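Long-range contacts in putative ketosteroid isomerase (Parabacteroides distasonis ATCC 8503, PDB 3KE7), which is of unproven function but, as a SnoaL-like protein of the NTF2 clan, probably binds a small molecule in the pocket of a cone-shaped fold: residues 71-80 with 92-100; 103-111 with 122-130. All coordinates share one frame; numbering follows the deposited sequence. Where two conformers were deposited one is given.

Contact 1. Residues 71-80 with 92-100; sequences PADHFDMIRP and TFNLDSYLS. With BCN (bicine), chain F.
D76 and D96 form a hydrogen-bonded pair at the middle of an antiparallel hairpin, D76 N giving to D96 O at 2.8 Å and D96 N returning to D76 O. I78 and N94 make the next such pair; its bond from I78 N to N94 O is nearly straight (176°). On the face that carries M77, F75 and L95 the contact is mainly apolar. The selenomethionine M77 bends at chi3 (-68°) and sets its CE over the centre of the F93 ring, 3.8 Å from the centroid: a Met-aromatic contact. Replacing F93 by an alanine removes the ring under M77 CE, and the selenomethionine end would probably be left free to turn. F75 CD1 meets L95 CD1 at 3.7 Å, while L95 CD2 and the ring of P71 reach the bicine. The other face is more polar. Water 1 donates to D76 OD2 and D96 OD2 and accepts from Y98 OH; D96 OD1 has a salt bridge to K105. Water 2 joins I78 O to N94 OD1, which also takes K53 N of the second subunit, while N94 ND2 bonds N107. The hairpin thus gives one face to core and ligand pocket, the other to water, charge and, at N94, the second subunit.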
loop_
_atom_site.group_PDB
_atom_site.type_symbol
_atom_site.label_atom_id
_atom_site.label_comp_id
_atom_site.label_asym_id
_atom_site.label_seq_id
_atom_site.Cartn_x
_atom_site.Cartn_y
_atom_site.Cartn_z
ATOM N N PRO B 71 -13.072 -16.757 -0.837
ATOM C CA PRO B 71 -12.476 -17.866 -0.103
ATOM C C PRO B 71 -13.198 -18.154 1.210
ATOM O O PRO B 71 -13.038 -19.230 1.751
ATOM C CB PRO B 71 -11.048 -17.376 0.161
ATOM C CG PRO B 71 -11.200 -15.910 0.278
ATOM C CD PRO B 71 -12.272 -15.529 -0.721
ATOM N N ALA B 72 -13.964 -17.176 1.718
ATOM C CA ALA B 72 -14.629 -17.306 3.013
ATOM C C ALA B 72 -16.004 -16.629 3.070
ATOM O O ALA B 72 -16.194 -15.470 2.630
ATOM C CB ALA B 72 -13.727 -16.708 4.123
ATOM N N ASP B 73 -16.958 -17.351 3.644
ATOM C CA ASP B 73 -18.245 -16.776 3.958
ATOM C C ASP B 73 -18.098 -15.785 5.053
ATOM O O ASP B 73 -18.756 -14.762 5.034
ATOM C CB ASP B 73 -19.254 -17.831 4.433
ATOM C CG ASP B 73 -20.121 -18.351 3.332
ATOM O OD1 ASP B 73 -20.400 -17.590 2.379
ATOM O OD2 ASP B 73 -20.548 -19.522 3.426
ATOM N N HIS B 74 -17.267 -16.083 6.053
ATOM C CA HIS B 74 -17.115 -15.140 7.154
ATOM C C HIS B 74 -15.696 -14.581 7.330
ATOM O O HIS B 74 -14.687 -15.268 7.111
ATOM C CB HIS B 74 -17.628 -15.718 8.455
ATOM C CG HIS B 74 -17.707 -14.703 9.552
ATOM N ND1 HIS B 74 -18.409 -13.526 9.420
ATOM C CD2 HIS B 74 -17.156 -14.677 10.783
ATOM C CE1 HIS B 74 -18.288 -12.818 10.530
ATOM N NE2 HIS B 74 -17.529 -13.493 11.371
ATOM N N PHE B 75 -15.664 -13.312 7.716
ATOM C CA PHE B 75 -14.433 -12.563 7.913
ATOM C C PHE B 75 -14.731 -11.370 8.778
ATOM O O PHE B 75 -15.848 -10.902 8.806
ATOM C CB PHE B 75 -13.829 -12.128 6.560
ATOM C CG PHE B 75 -14.740 -11.246 5.698
ATOM C CD1 PHE B 75 -14.925 -9.897 5.990
ATOM C CD2 PHE B 75 -15.368 -11.768 4.559
ATOM C CE1 PHE B 75 -15.737 -9.075 5.159
ATOM C CE2 PHE B 75 -16.184 -10.967 3.752
ATOM C CZ PHE B 75 -16.360 -9.610 4.054
ATOM N N ASP B 76 -13.710 -10.895 9.517
ATOM C CA ASP B 76 -13.799 -9.721 10.382
ATOM C C ASP B 76 -12.768 -8.686 9.889
ATOM O O ASP B 76 -11.560 -8.994 9.870
ATOM C CB ASP B 76 -13.409 -10.046 11.837
ATOM C CG ASP B 76 -14.336 -11.053 12.508
ATOM O OD1 ASP B 76 -15.566 -11.028 12.261
ATOM O OD2 ASP B 76 -13.819 -11.853 13.321
HETATM N N MSE B 77 -13.230 -7.468 9.577
HETATM C CA MSE B 77 -12.344 -6.366 9.171
HETATM C C MSE B 77 -11.953 -5.547 10.399
HETATM O O MSE B 77 -12.785 -4.887 11.031
HETATM C CB MSE B 77 -12.987 -5.498 8.080
HETATM C CG MSE B 77 -12.135 -4.286 7.678
HETATM SE SE MSE B 77 -12.919 -3.302 6.169
HETATM C CE MSE B 77 -12.713 -4.619 4.724
ATOM N N ILE B 78 -10.645 -5.513 10.690
ATOM C CA ILE B 78 -10.121 -4.986 11.908
ATOM C C ILE B 78 -9.521 -3.596 11.753
ATOM O O ILE B 78 -8.621 -3.415 10.916
ATOM C CB ILE B 78 -9.042 -5.976 12.417
ATOM C CG1 ILE B 78 -9.689 -7.346 12.715
ATOM C CG2 ILE B 78 -8.334 -5.436 13.628
ATOM C CD1 ILE B 78 -8.709 -8.510 12.789
ATOM N N ARG B 79 -10.083 -2.617 12.475
ATOM C CA ARG B 79 -9.635 -1.199 12.503
ATOM C C ARG B 79 -9.391 -0.594 11.106
ATOM O O ARG B 79 -8.377 -0.047 10.829
ATOM C CB ARG B 79 -8.386 -1.029 13.361
ATOM C CG ARG B 79 -8.492 -1.612 14.797
ATOM C CD ARG B 79 -7.481 -0.953 15.779
ATOM N NE ARG B 79 -6.138 -0.788 15.201
ATOM C CZ ARG B 79 -5.178 -1.710 15.192
ATOM N NH1 ARG B 79 -5.364 -2.882 15.741
ATOM N NH2 ARG B 79 -4.027 -1.457 14.584
ATOM N N PRO B 80 -10.383 -0.683 10.231
ATOM C CA PRO B 80 -10.142 -0.062 8.953
ATOM C C PRO B 80 -9.938 1.448 9.078
ATOM O O PRO B 80 -10.709 2.145 9.831
ATOM C CB PRO B 80 -11.433 -0.354 8.179
ATOM C CG PRO B 80 -12.514 -0.568 9.217
ATOM C CD PRO B 80 -11.741 -1.241 10.372
ATOM N N THR B 92 -6.610 0.970 4.726
ATOM C CA THR B 92 -5.745 -0.020 5.376
ATOM C C THR B 92 -6.557 -0.760 6.434
ATOM O O THR B 92 -7.399 -0.171 7.143
ATOM C CB THR B 92 -4.486 0.601 6.015
ATOM O OG1 THR B 92 -4.880 1.669 6.865
ATOM C CG2 THR B 92 -3.553 1.163 4.921
ATOM N N PHE B 93 -6.320 -2.061 6.567
ATOM C CA PHE B 93 -7.026 -2.847 7.541
ATOM C C PHE B 93 -6.312 -4.187 7.750
ATOM O O PHE B 93 -5.443 -4.585 6.943
ATOM C CB PHE B 93 -8.498 -3.079 7.121
ATOM C CG PHE B 93 -8.700 -3.785 5.782
ATOM C CD1 PHE B 93 -8.719 -3.057 4.609
ATOM C CD2 PHE B 93 -8.951 -5.159 5.718
ATOM C CE1 PHE B 93 -8.912 -3.689 3.379
ATOM C CE2 PHE B 93 -9.171 -5.794 4.502
ATOM C CZ PHE B 93 -9.121 -5.034 3.325
ATOM N N ASN B 94 -6.740 -4.869 8.807
ATOM C CA ASN B 94 -6.434 -6.249 9.002
ATOM C C ASN B 94 -7.715 -7.031 8.767
ATOM O O ASN B 94 -8.820 -6.467 8.927
ATOM C CB ASN B 94 -5.830 -6.472 10.394
ATOM C CG ASN B 94 -4.411 -5.998 10.453
ATOM O OD1 ASN B 94 -4.133 -4.870 10.851
ATOM N ND2 ASN B 94 -3.511 -6.814 9.895
ATOM N N LEU B 95 -7.584 -8.278 8.380
ATOM C CA LEU B 95 -8.749 -9.089 8.083
ATOM C C LEU B 95 -8.568 -10.485 8.595
ATOM O O LEU B 95 -7.614 -11.139 8.240
ATOM C CB LEU B 95 -8.969 -9.163 6.572
ATOM C CG LEU B 95 -10.315 -9.795 6.079
ATOM C CD1 LEU B 95 -11.415 -8.812 6.295
ATOM C CD2 LEU B 95 -10.225 -10.147 4.591
ATOM N N ASP B 96 -9.480 -10.947 9.452
ATOM C CA ASP B 96 -9.506 -12.373 9.837
ATOM C C ASP B 96 -10.531 -13.112 8.888
ATOM O O ASP B 96 -11.671 -12.784 8.906
ATOM C CB ASP B 96 -9.915 -12.532 11.300
ATOM C CG ASP B 96 -8.843 -12.090 12.292
ATOM O OD1 ASP B 96 -7.679 -11.832 11.917
ATOM O OD2 ASP B 96 -9.209 -11.981 13.480
ATOM N N SER B 97 -10.030 -14.000 8.035
ATOM C CA SER B 97 -10.806 -14.754 7.037
ATOM C C SER B 97 -10.983 -16.175 7.539
ATOM O O SER B 97 -10.003 -16.927 7.607
ATOM C CB SER B 97 -10.037 -14.777 5.701
ATOM O OG SER B 97 -10.766 -15.394 4.641
ATOM N N TYR B 98 -12.227 -16.554 7.784
ATOM C CA TYR B 98 -12.561 -17.895 8.301
ATOM C C TYR B 98 -12.868 -18.887 7.172
ATOM O O TYR B 98 -13.946 -18.847 6.585
ATOM C CB TYR B 98 -13.728 -17.771 9.253
ATOM C CG TYR B 98 -13.357 -17.056 10.533
ATOM C CD1 TYR B 98 -13.340 -15.655 10.610
ATOM C CD2 TYR B 98 -12.991 -17.778 11.666
ATOM C CE1 TYR B 98 -12.983 -15.008 11.769
ATOM C CE2 TYR B 98 -12.626 -17.135 12.832
ATOM C CZ TYR B 98 -12.618 -15.757 12.883
ATOM O OH TYR B 98 -12.252 -15.133 14.045
ATOM N N LEU B 99 -11.877 -19.717 6.835
ATOM C CA LEU B 99 -12.041 -20.767 5.827
ATOM C C LEU B 99 -12.580 -22.010 6.559
ATOM O O LEU B 99 -11.820 -22.686 7.274
ATOM C CB LEU B 99 -10.700 -21.089 5.126
ATOM C CG LEU B 99 -9.888 -19.934 4.502
ATOM C CD1 LEU B 99 -8.761 -20.483 3.628
ATOM C CD2 LEU B 99 -10.765 -19.005 3.686
ATOM N N SER B 100 -13.886 -22.274 6.401
ATOM C CA SER B 100 -14.592 -23.400 7.073
ATOM C C SER B 100 -14.152 -23.550 8.543
ATOM O O SER B 100 -14.702 -22.873 9.423
ATOM C CB SER B 100 -14.425 -24.716 6.294
HETATM N N1 BCN F . -8.050 -12.610 -0.618
HETATM C C1 BCN F . -7.011 -13.191 -1.479
HETATM C C2 BCN F . -6.947 -14.717 -1.287
HETATM O O21 BCN F . -6.003 -15.372 -1.778
HETATM O O22 BCN F . -7.856 -15.272 -0.632
HETATM C C3 BCN F . -8.693 -11.458 -1.272
HETATM C C4 BCN F . -9.767 -11.926 -2.253
HETATM O O4 BCN F . -10.584 -12.860 -1.530
HETATM C C5 BCN F . -7.416 -12.184 0.618
HETATM C C6 BCN F . -8.447 -12.062 1.711
HETATM O O6 BCN F . -9.284 -13.250 1.744
HETATM O O HOH W 1 -11.639 -12.575 14.418
HETATM O O HOH W 2 -5.889 -2.941 11.560
#

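Contact 2. Residues 103-111 with 122-130. With BCN (bicine), chain F.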
loop_
_atom_site.group_PDB
_atom_site.type_symbol
_atom_site.label_atom_id
_atom_site.label_comp_id
_atom_site.label_asym_id
_atom_site.label_seq_id
_atom_site.Cartn_x
_atom_site.Cartn_y
_atom_site.Cartn_z
ATOM N N VAL B 103 -8.591 -20.206 9.898
ATOM C CA VAL B 103 -8.615 -18.747 9.819
ATOM C C VAL B 103 -7.327 -18.227 9.239
ATOM O O VAL B 103 -6.230 -18.589 9.702
ATOM C CB VAL B 103 -8.771 -18.121 11.194
ATOM C CG1 VAL B 103 -8.960 -16.599 11.057
ATOM C CG2 VAL B 103 -9.915 -18.765 11.921
ATOM N N ILE B 104 -7.439 -17.350 8.239
ATOM C CA ILE B 104 -6.267 -16.696 7.718
ATOM C C ILE B 104 -6.324 -15.235 8.171
ATOM O O ILE B 104 -7.340 -14.563 8.023
ATOM C CB ILE B 104 -6.137 -16.750 6.176
ATOM C CG1 ILE B 104 -6.161 -18.182 5.661
ATOM C CG2 ILE B 104 -4.794 -16.060 5.742
ATOM C CD1 ILE B 104 -6.067 -18.269 4.123
ATOM N N LYS B 105 -5.237 -14.787 8.790
ATOM C CA LYS B 105 -5.109 -13.387 9.226
ATOM C C LYS B 105 -4.290 -12.608 8.188
ATOM O O LYS B 105 -3.165 -12.986 7.870
ATOM C CB LYS B 105 -4.453 -13.311 10.624
ATOM C CG LYS B 105 -5.209 -14.034 11.756
ATOM C CD LYS B 105 -4.439 -13.928 13.056
ATOM C CE LYS B 105 -4.505 -12.492 13.600
ATOM N NZ LYS B 105 -5.886 -12.107 14.020
ATOM N N TRP B 106 -4.872 -11.506 7.718
ATOM C CA TRP B 106 -4.312 -10.703 6.654
ATOM C C TRP B 106 -4.078 -9.246 7.062
ATOM O O TRP B 106 -4.768 -8.707 7.891
ATOM C CB TRP B 106 -5.297 -10.639 5.474
ATOM C CG TRP B 106 -5.638 -11.920 4.793
ATOM C CD1 TRP B 106 -6.710 -12.734 5.071
ATOM C CD2 TRP B 106 -4.958 -12.518 3.684
ATOM N NE1 TRP B 106 -6.734 -13.803 4.207
ATOM C CE2 TRP B 106 -5.679 -13.687 3.333
ATOM C CE3 TRP B 106 -3.840 -12.163 2.923
ATOM C CZ2 TRP B 106 -5.291 -14.518 2.278
ATOM C CZ3 TRP B 106 -3.459 -12.999 1.876
ATOM C CH2 TRP B 106 -4.189 -14.155 1.566
ATOM N N ASN B 107 -3.066 -8.676 6.414
ATOM C CA ASN B 107 -2.810 -7.237 6.308
ATOM C C ASN B 107 -3.276 -6.826 4.892
ATOM O O ASN B 107 -3.067 -7.567 3.921
ATOM C CB ASN B 107 -1.312 -6.971 6.350
ATOM C CG ASN B 107 -0.644 -7.462 7.599
ATOM O OD1 ASN B 107 -1.031 -7.098 8.718
ATOM N ND2 ASN B 107 0.432 -8.246 7.423
ATOM N N CYS B 108 -3.847 -5.641 4.771
ATOM C CA CYS B 108 -4.243 -5.131 3.473
ATOM C C CYS B 108 -4.115 -3.622 3.334
ATOM O O CYS B 108 -4.593 -2.868 4.208
ATOM C CB CYS B 108 -5.679 -5.535 3.153
ATOM S SG CYS B 108 -6.197 -5.128 1.441
ATOM N N THR B 109 -3.519 -3.209 2.219
ATOM C CA THR B 109 -3.559 -1.843 1.770
ATOM C C THR B 109 -4.240 -1.798 0.403
ATOM O O THR B 109 -3.759 -2.442 -0.552
ATOM C CB THR B 109 -2.179 -1.252 1.621
ATOM O OG1 THR B 109 -1.475 -1.383 2.849
ATOM C CG2 THR B 109 -2.244 0.243 1.183
ATOM N N GLU B 110 -5.287 -1.012 0.274
ATOM C CA GLU B 110 -5.929 -0.733 -0.993
ATOM C C GLU B 110 -5.783 0.764 -1.252
ATOM O O GLU B 110 -5.962 1.580 -0.311
ATOM C CB GLU B 110 -7.440 -1.062 -0.980
ATOM C CG GLU B 110 -7.811 -2.432 -0.601
ATOM C CD GLU B 110 -7.675 -3.422 -1.734
ATOM O OE1 GLU B 110 -7.009 -3.089 -2.725
ATOM O OE2 GLU B 110 -8.259 -4.553 -1.635
ATOM N N VAL B 111 -5.430 1.148 -2.475
ATOM C CA VAL B 111 -5.485 2.550 -2.857
ATOM C C VAL B 111 -6.585 2.676 -3.929
ATOM O O VAL B 111 -6.511 2.041 -4.960
ATOM C CB VAL B 111 -4.191 3.069 -3.398
ATOM C CG1 VAL B 111 -4.360 4.565 -3.730
ATOM C CG2 VAL B 111 -3.046 2.882 -2.366
ATOM N N ILE B 122 -9.902 0.767 -7.664
ATOM C CA ILE B 122 -8.671 0.338 -7.043
ATOM C C ILE B 122 -7.507 0.456 -8.061
ATOM O O ILE B 122 -7.556 -0.080 -9.170
ATOM C CB ILE B 122 -8.773 -1.109 -6.521
ATOM C CG1 ILE B 122 -9.792 -1.170 -5.386
ATOM C CG2 ILE B 122 -7.406 -1.628 -6.036
ATOM C CD1 ILE B 122 -10.128 -2.604 -4.952
ATOM N N ILE B 123 -6.463 1.174 -7.635
ATOM C CA ILE B 123 -5.247 1.319 -8.399
ATOM C C ILE B 123 -4.068 0.567 -7.764
ATOM O O ILE B 123 -3.068 0.365 -8.414
ATOM C CB ILE B 123 -4.853 2.775 -8.673
ATOM C CG1 ILE B 123 -4.467 3.516 -7.420
ATOM C CG2 ILE B 123 -6.051 3.475 -9.338
ATOM C CD1 ILE B 123 -3.743 4.860 -7.715
ATOM N N GLN B 124 -4.207 0.122 -6.538
ATOM C CA GLN B 124 -3.157 -0.665 -5.893
ATOM C C GLN B 124 -3.741 -1.533 -4.814
ATOM O O GLN B 124 -4.543 -1.068 -4.007
ATOM C CB GLN B 124 -2.084 0.257 -5.282
ATOM C CG GLN B 124 -0.841 -0.459 -4.769
ATOM C CD GLN B 124 -0.932 -1.162 -3.420
ATOM O OE1 GLN B 124 -0.082 -1.974 -3.140
ATOM N NE2 GLN B 124 -1.972 -0.830 -2.573
ATOM N N THR B 125 -3.284 -2.784 -4.753
ATOM C CA THR B 125 -3.716 -3.745 -3.745
ATOM C C THR B 125 -2.478 -4.451 -3.223
ATOM O O THR B 125 -1.623 -4.920 -4.012
ATOM C CB THR B 125 -4.654 -4.807 -4.345
ATOM O OG1 THR B 125 -5.834 -4.162 -4.830
ATOM C CG2 THR B 125 -4.952 -5.881 -3.352
ATOM N N HIS B 126 -2.356 -4.526 -1.906
ATOM C CA HIS B 126 -1.282 -5.268 -1.254
ATOM C C HIS B 126 -1.883 -6.098 -0.133
ATOM O O HIS B 126 -2.306 -5.566 0.888
ATOM C CB HIS B 126 -0.207 -4.313 -0.690
ATOM C CG HIS B 126 1.099 -4.980 -0.316
ATOM N ND1 HIS B 126 2.314 -4.314 -0.427
ATOM C CD2 HIS B 126 1.380 -6.191 0.239
ATOM C CE1 HIS B 126 3.276 -5.111 0.038
ATOM N NE2 HIS B 126 2.749 -6.269 0.387
ATOM N N TRP B 127 -1.942 -7.427 -0.352
ATOM C CA TRP B 127 -2.375 -8.382 0.635
ATOM C C TRP B 127 -1.152 -9.082 1.194
ATOM O O TRP B 127 -0.289 -9.523 0.416
ATOM C CB TRP B 127 -3.277 -9.471 0.018
ATOM C CG TRP B 127 -4.648 -9.022 -0.341
ATOM C CD1 TRP B 127 -5.113 -8.695 -1.551
ATOM C CD2 TRP B 127 -5.733 -8.838 0.577
ATOM N NE1 TRP B 127 -6.439 -8.336 -1.466
ATOM C CE2 TRP B 127 -6.848 -8.434 -0.165
ATOM C CE3 TRP B 127 -5.882 -9.056 1.939
ATOM C CZ2 TRP B 127 -8.082 -8.157 0.430
ATOM C CZ3 TRP B 127 -7.120 -8.830 2.541
ATOM C CH2 TRP B 127 -8.202 -8.356 1.784
ATOM N N SER B 128 -1.043 -9.194 2.518
ATOM C CA SER B 128 0.028 -10.012 3.097
ATOM C C SER B 128 -0.521 -10.783 4.282
ATOM O O SER B 128 -1.538 -10.389 4.890
ATOM C CB SER B 128 1.263 -9.162 3.452
ATOM O OG SER B 128 1.035 -8.262 4.512
ATOM N N TYR B 129 0.174 -11.870 4.659
ATOM C CA TYR B 129 -0.202 -12.595 5.867
ATOM C C TYR B 129 0.282 -11.858 7.093
ATOM O O TYR B 129 1.329 -11.270 7.094
ATOM C CB TYR B 129 0.428 -13.976 5.900
ATOM C CG TYR B 129 0.035 -14.887 4.773
ATOM C CD1 TYR B 129 -1.283 -15.133 4.491
ATOM C CD2 TYR B 129 1.017 -15.595 4.062
ATOM C CE1 TYR B 129 -1.652 -16.046 3.479
ATOM C CE2 TYR B 129 0.651 -16.509 3.051
ATOM C CZ TYR B 129 -0.677 -16.682 2.766
ATOM O OH TYR B 129 -1.059 -17.591 1.795
ATOM N N VAL B 130 -0.491 -11.976 8.166
ATOM C CA VAL B 130 -0.081 -11.476 9.470
ATOM C C VAL B 130 0.926 -12.462 10.050
ATOM O O VAL B 130 0.622 -13.664 10.205
ATOM C CB VAL B 130 -1.262 -11.345 10.445
ATOM C CG1 VAL B 130 -0.797 -11.112 11.908
ATOM C CG2 VAL B 130 -2.230 -10.203 10.016
HETATM N N1 BCN F . -8.050 -12.610 -0.618
HETATM C C1 BCN F . -7.011 -13.191 -1.479
HETATM C C2 BCN F . -6.947 -14.717 -1.287
HETATM O O21 BCN F . -6.003 -15.372 -1.778
HETATM O O22 BCN F . -7.856 -15.272 -0.632
HETATM C C3 BCN F . -8.693 -11.458 -1.272
HETATM C C4 BCN F . -9.767 -11.926 -2.253
HETATM O O4 BCN F . -10.584 -12.860 -1.530
HETATM C C5 BCN F . -7.416 -12.184 0.618
HETATM C C6 BCN F . -8.447 -12.062 1.711
HETATM O O6 BCN F . -9.284 -13.250 1.744
HETATM O O HOH W 3 -8.265 -6.820 -3.121
#
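The bicine pocket is walled here by two tryptophans, W106 and W127, on neighbouring antiparallel strands. The edge of W127 points at the face of W106, planes 76° apart, with the five-membered ring of W106 and the six-membered ring of W127 centred 5.4 Å apart. Each indole turns a face to the ligand: bicine C6 lies 3.5 Å from W106 NE1 and 3.6 Å from W127 CZ3. Behind W127, C108 SG sits over the six-membered ring, 3.6 Å from its centroid and 6° off the normal; chi1 of -172° swings the sulfur away from the backbone N of C108 and over the indole. Y129 and I104 back the other face of W106, Y129 CE1 touching W106 CH2 at 3.7 Å. These strands belong to the curved sheet of the NTF2-like fold, and a classic beta bulge interrupts the regular pairing where I123 and Q124 both face V111. Further along the strands, T125 OG1 donates to the syn lone pair of E110 OE1 at 2.6 Å, and water 3 links E110 OE2 to W127 NE1. On the reverse face T109 and Q124 bond Q124 and T109 of the second subunit, and H126 and S128 bond its S128 and H126.

How the contacts relate
From the N terminus, the chain reaches the sheet's outer strand at 74-85, doubles back, and closes contact 1 as 92-100 returns along 71-80. A short turn then leads into 102-114, and a second reversal lets 122-130 close contact 2 against 103-111. The two hairpins stand in series, neither nested nor crossed, with centres about 10 Å apart. Strands 88-99 and 102-114 are themselves neighbours, joining the hairpins in one sheet: S97 O lies 2.7 Å from I104 N, a probable hydrogen bond, and L99 packs on I104. Both contacts line the bicine pocket, and both reach the second subunit, contact 1 through R79 and N94.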